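Long-range contact in putative polyketide cyclase (Acidithiobacillus ferrooxidans, PDB 3F9S), which probably acts as a polyketide cyclase of the SnoaL-like family in the NTF2 superfamily, with its substrate not established: residues A[64-76]-A[86-98]. Numbering follows the deposited sequence.
Sequences RAAFPDQCFDIQG and MTWLWTATHKEDI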
# COMPACT_ATOMS: atom_id res chain seq x y z
N ARG A 64 -9.30 11.49 11.84
CA ARG A 64 -10.49 12.15 11.26
C ARG A 64 -10.38 13.66 11.41
O ARG A 64 -10.68 14.38 10.47
CB ARG A 64 -11.81 11.61 11.83
CG ARG A 64 -12.22 10.21 11.29
CD ARG A 64 -12.93 10.28 9.94
NE ARG A 64 -14.11 11.13 10.05
CZ ARG A 64 -14.84 11.63 9.06
NH1 ARG A 64 -14.55 11.39 7.79
NH2 ARG A 64 -15.89 12.40 9.34
N ALA A 65 -9.93 14.14 12.57
CA ALA A 65 -9.78 15.57 12.82
C ALA A 65 -8.88 16.30 11.83
O ALA A 65 -9.11 17.47 11.54
CB ALA A 65 -9.29 15.82 14.24
N ALA A 66 -7.85 15.64 11.33
CA ALA A 66 -6.93 16.22 10.34
C ALA A 66 -7.64 16.59 9.03
O ALA A 66 -7.36 17.63 8.43
CB ALA A 66 -5.79 15.25 10.05
N PHE A 67 -8.55 15.72 8.59
CA PHE A 67 -9.33 15.89 7.37
C PHE A 67 -10.74 15.41 7.69
O PHE A 67 -11.08 14.27 7.36
CB PHE A 67 -8.70 15.04 6.28
CG PHE A 67 -7.33 15.48 5.90
CD1 PHE A 67 -7.16 16.51 4.99
CD2 PHE A 67 -6.21 14.88 6.46
CE1 PHE A 67 -5.88 16.93 4.62
CE2 PHE A 67 -4.92 15.29 6.10
CZ PHE A 67 -4.76 16.31 5.17
N PRO A 68 -11.54 16.27 8.36
CA PRO A 68 -12.85 15.85 8.84
C PRO A 68 -13.89 15.42 7.82
O PRO A 68 -14.78 14.65 8.19
CB PRO A 68 -13.33 17.04 9.68
CG PRO A 68 -12.55 18.20 9.21
CD PRO A 68 -11.25 17.67 8.70
N ASP A 69 -13.77 15.85 6.57
CA ASP A 69 -14.70 15.42 5.53
C ASP A 69 -14.11 14.32 4.66
O ASP A 69 -14.64 14.05 3.57
CB ASP A 69 -15.16 16.61 4.67
CG ASP A 69 -14.09 17.11 3.72
OD1 ASP A 69 -12.92 16.67 3.75
OD2 ASP A 69 -14.47 17.95 2.89
N GLN A 70 -13.04 13.68 5.12
CA GLN A 70 -12.39 12.64 4.34
C GLN A 70 -13.33 11.51 3.99
O GLN A 70 -14.21 11.16 4.78
CB GLN A 70 -11.15 12.08 5.04
CG GLN A 70 -11.40 11.29 6.30
CD GLN A 70 -10.11 10.96 7.02
OE1 GLN A 70 -9.54 9.90 6.79
NE2 GLN A 70 -9.61 11.89 7.81
N CYS A 71 -13.14 10.94 2.80
CA CYS A 71 -14.00 9.89 2.33
C CYS A 71 -13.13 8.86 1.64
O CYS A 71 -12.30 9.22 0.82
CB CYS A 71 -15.03 10.43 1.34
SG CYS A 71 -16.27 9.18 1.00
N PHE A 72 -13.31 7.61 2.03
CA PHE A 72 -12.60 6.48 1.44
C PHE A 72 -13.51 5.89 0.38
O PHE A 72 -14.71 5.77 0.59
CB PHE A 72 -12.30 5.43 2.48
CG PHE A 72 -11.25 5.85 3.44
CD1 PHE A 72 -11.55 6.74 4.47
CD2 PHE A 72 -9.95 5.38 3.31
CE1 PHE A 72 -10.56 7.14 5.36
CE2 PHE A 72 -8.96 5.78 4.19
CZ PHE A 72 -9.27 6.64 5.24
N ASP A 73 -12.91 5.55 -0.75
CA ASP A 73 -13.61 5.01 -1.90
C ASP A 73 -12.90 3.71 -2.19
O ASP A 73 -11.85 3.69 -2.82
CB ASP A 73 -13.49 6.04 -3.03
CG ASP A 73 -14.05 5.55 -4.35
OD1 ASP A 73 -14.66 4.47 -4.41
OD2 ASP A 73 -13.83 6.29 -5.33
N ILE A 74 -13.53 2.61 -1.76
CA ILE A 74 -12.93 1.30 -1.86
C ILE A 74 -12.88 0.96 -3.34
O ILE A 74 -13.86 1.14 -4.06
CB ILE A 74 -13.73 0.24 -1.08
CG1 ILE A 74 -13.72 0.55 0.42
CG2 ILE A 74 -13.15 -1.17 -1.30
CD1 ILE A 74 -14.61 -0.37 1.22
N GLN A 75 -11.71 0.52 -3.76
CA GLN A 75 -11.47 0.11 -5.13
C GLN A 75 -11.56 -1.39 -5.25
O GLN A 75 -12.21 -1.88 -6.16
CB GLN A 75 -10.10 0.59 -5.59
CG GLN A 75 -9.98 2.09 -5.55
CD GLN A 75 -11.02 2.78 -6.37
OE1 GLN A 75 -11.96 3.38 -5.84
NE2 GLN A 75 -10.90 2.65 -7.67
N GLY A 76 -10.86 -2.12 -4.40
CA GLY A 76 -10.88 -3.56 -4.46
C GLY A 76 -10.86 -4.14 -3.07
O GLY A 76 -10.37 -3.51 -2.13
N MSE A 86 -7.96 -4.16 1.31
CA MSE A 86 -8.81 -3.16 0.73
C MSE A 86 -7.88 -2.16 0.07
O MSE A 86 -6.96 -1.66 0.71
CB MSE A 86 -9.58 -2.44 1.83
CG MSE A 86 -10.57 -1.44 1.34
SE MSE A 86 -11.15 -0.63 3.05
CE MSE A 86 -9.91 0.70 3.41
N THR A 87 -8.07 -1.93 -1.21
CA THR A 87 -7.39 -0.85 -1.91
C THR A 87 -8.43 0.23 -1.97
O THR A 87 -9.62 -0.03 -2.09
CB THR A 87 -6.90 -1.26 -3.29
OG1 THR A 87 -7.98 -1.82 -4.03
CG2 THR A 87 -5.77 -2.27 -3.16
N TRP A 88 -7.96 1.48 -1.93
CA TRP A 88 -8.85 2.60 -1.86
C TRP A 88 -8.24 3.89 -2.34
O TRP A 88 -7.02 4.03 -2.40
CB TRP A 88 -9.34 2.80 -0.42
CG TRP A 88 -8.27 2.71 0.62
CD1 TRP A 88 -7.91 1.62 1.28
CD2 TRP A 88 -7.45 3.77 1.12
NE1 TRP A 88 -6.90 1.87 2.16
CE2 TRP A 88 -6.59 3.20 2.09
CE3 TRP A 88 -7.34 5.12 0.83
CZ2 TRP A 88 -5.67 3.95 2.81
CZ3 TRP A 88 -6.40 5.89 1.52
CH2 TRP A 88 -5.57 5.29 2.50
N LEU A 89 -9.14 4.78 -2.73
CA LEU A 89 -8.85 6.15 -3.05
C LEU A 89 -9.45 6.89 -1.89
O LEU A 89 -10.29 6.38 -1.14
CB LEU A 89 -9.51 6.55 -4.35
CG LEU A 89 -9.06 5.69 -5.52
CD1 LEU A 89 -9.80 6.17 -6.76
CD2 LEU A 89 -7.57 5.67 -5.76
N TRP A 90 -9.03 8.14 -1.76
CA TRP A 90 -9.41 8.94 -0.63
C TRP A 90 -9.42 10.36 -1.08
O TRP A 90 -8.59 10.76 -1.91
CB TRP A 90 -8.33 8.72 0.39
CG TRP A 90 -8.41 9.45 1.66
CD1 TRP A 90 -8.97 8.99 2.79
CD2 TRP A 90 -7.83 10.71 1.97
NE1 TRP A 90 -8.80 9.87 3.80
CE2 TRP A 90 -8.09 10.95 3.33
CE3 TRP A 90 -7.09 11.65 1.24
CZ2 TRP A 90 -7.66 12.10 3.97
CZ3 TRP A 90 -6.66 12.79 1.88
CH2 TRP A 90 -6.96 13.02 3.22
N THR A 91 -10.40 11.11 -0.59
CA THR A 91 -10.51 12.50 -0.90
C THR A 91 -10.86 13.19 0.39
O THR A 91 -11.54 12.62 1.23
CB THR A 91 -11.61 12.75 -1.94
OG1 THR A 91 -12.86 12.30 -1.42
CG2 THR A 91 -11.29 11.99 -3.24
N ALA A 92 -10.36 14.40 0.54
CA ALA A 92 -10.65 15.24 1.70
C ALA A 92 -10.34 16.66 1.29
O ALA A 92 -9.57 16.89 0.37
CB ALA A 92 -9.78 14.82 2.85
N THR A 93 -11.01 17.60 1.95
CA THR A 93 -10.81 19.02 1.72
C THR A 93 -9.73 19.44 2.69
O THR A 93 -9.75 19.00 3.85
CB THR A 93 -12.08 19.82 2.05
OG1 THR A 93 -13.18 19.27 1.32
CG2 THR A 93 -11.92 21.27 1.70
N HIS A 94 -8.80 20.27 2.23
CA HIS A 94 -7.73 20.78 3.08
C HIS A 94 -8.30 22.01 3.79
O HIS A 94 -8.02 23.14 3.39
CB HIS A 94 -6.49 21.09 2.23
CG HIS A 94 -5.33 21.64 3.00
ND1 HIS A 94 -4.44 22.54 2.46
CD2 HIS A 94 -4.95 21.46 4.29
CE1 HIS A 94 -3.54 22.86 3.37
NE2 HIS A 94 -3.83 22.22 4.49
N LYS A 95 -9.11 21.77 4.82
CA LYS A 95 -9.79 22.84 5.57
C LYS A 95 -9.41 23.00 7.05
O LYS A 95 -9.87 23.95 7.70
CB LYS A 95 -11.31 22.74 5.38
CG LYS A 95 -11.97 21.51 5.94
CD LYS A 95 -13.45 21.54 5.59
CE LYS A 95 -14.22 20.47 6.33
NZ LYS A 95 -13.64 19.13 6.08
N GLU A 96 -8.58 22.09 7.57
CA GLU A 96 -8.01 22.21 8.91
C GLU A 96 -6.54 22.57 8.72
O GLU A 96 -5.91 22.15 7.75
CB GLU A 96 -8.14 20.89 9.69
CG GLU A 96 -9.56 20.58 10.13
CD GLU A 96 -10.06 21.41 11.31
OE1 GLU A 96 -9.30 22.22 11.89
OE2 GLU A 96 -11.25 21.24 11.67
N ASP A 97 -6.01 23.36 9.66
CA ASP A 97 -4.60 23.71 9.65
C ASP A 97 -3.80 22.49 10.12
O ASP A 97 -4.12 21.89 11.15
CB ASP A 97 -4.30 24.91 10.57
CG ASP A 97 -4.93 26.22 10.08
OD1 ASP A 97 -5.34 26.33 8.90
OD2 ASP A 97 -5.00 27.17 10.89
N ILE A 98 -2.80 22.12 9.32
CA ILE A 98 -1.90 20.99 9.61
C ILE A 98 -0.47 21.57 9.67
O ILE A 98 -0.27 22.70 9.21
CB ILE A 98 -2.07 19.81 8.60
CG1 ILE A 98 -2.05 20.26 7.14
CG2 ILE A 98 -3.39 19.08 8.87
CD1 ILE A 98 -2.14 19.12 6.15
O HOH W 1 -11.13 18.73 12.70
O HOH W 2 -7.64 19.32 6.40
O HOH W 3 -14.18 13.97 0.91
O HOH W 4 -11.25 17.59 5.37
O HOH W 5 -12.96 9.25 -1.90
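Asp69 OD1 is gripped by two groups across the contact and by a water. Thr93 N donates to the syn lone pair of Asp69 OD1 at 2.8 Å, almost straight at 174°. Lys95 NZ makes a salt bridge to Asp69 OD1 at 3.5 Å; the water donates also to Thr93 O and accepts weakly from Lys95 NZ. Asp69 CG, between its own backbone N and carbonyl carbon, turns the carboxylate toward Thr93.

Next along, Trp90 is pinned by its indole rim. Trp90 NE1 donates to Gln70 OE1 at 3.1 Å, the oxygen lying in the ring plane although the donor stands 56° out of the carbonyl plane; NE2 of the same amide is held by Phe67 O, fixing the amide's rotation.

The backbone evidence is that of an antiparallel hairpin in the curved NTF2-like sheet: strand 71-80, one of its two outermost strands within the chain, pairs with strand 83-93. Cys71 and Asp73 form hydrogen-bonded pairs with Thr91 and Leu89, after which Gln75 and Gly76 both face Thr87, a classic beta bulge: Gln75 N donates to Thr87 O at 2.7 Å, while Gly76 N bonds the same oxygen weakly.

Edge-to-face contacts link Phe72, Trp88 and Trp90, on one sheet face, with Phe67 from the preceding loop. Trp90 lays CD1 over the centre of the Phe72 ring, 3.4 Å from CZ, and sends CH2 to the face of Phe67, 3.7 Å from CG with planes at 83°. Phe72 in turn presents its edge to Trp88, CD2 to CE3 3.6 Å, while helix 8-21 touches Phe72 through Thr16.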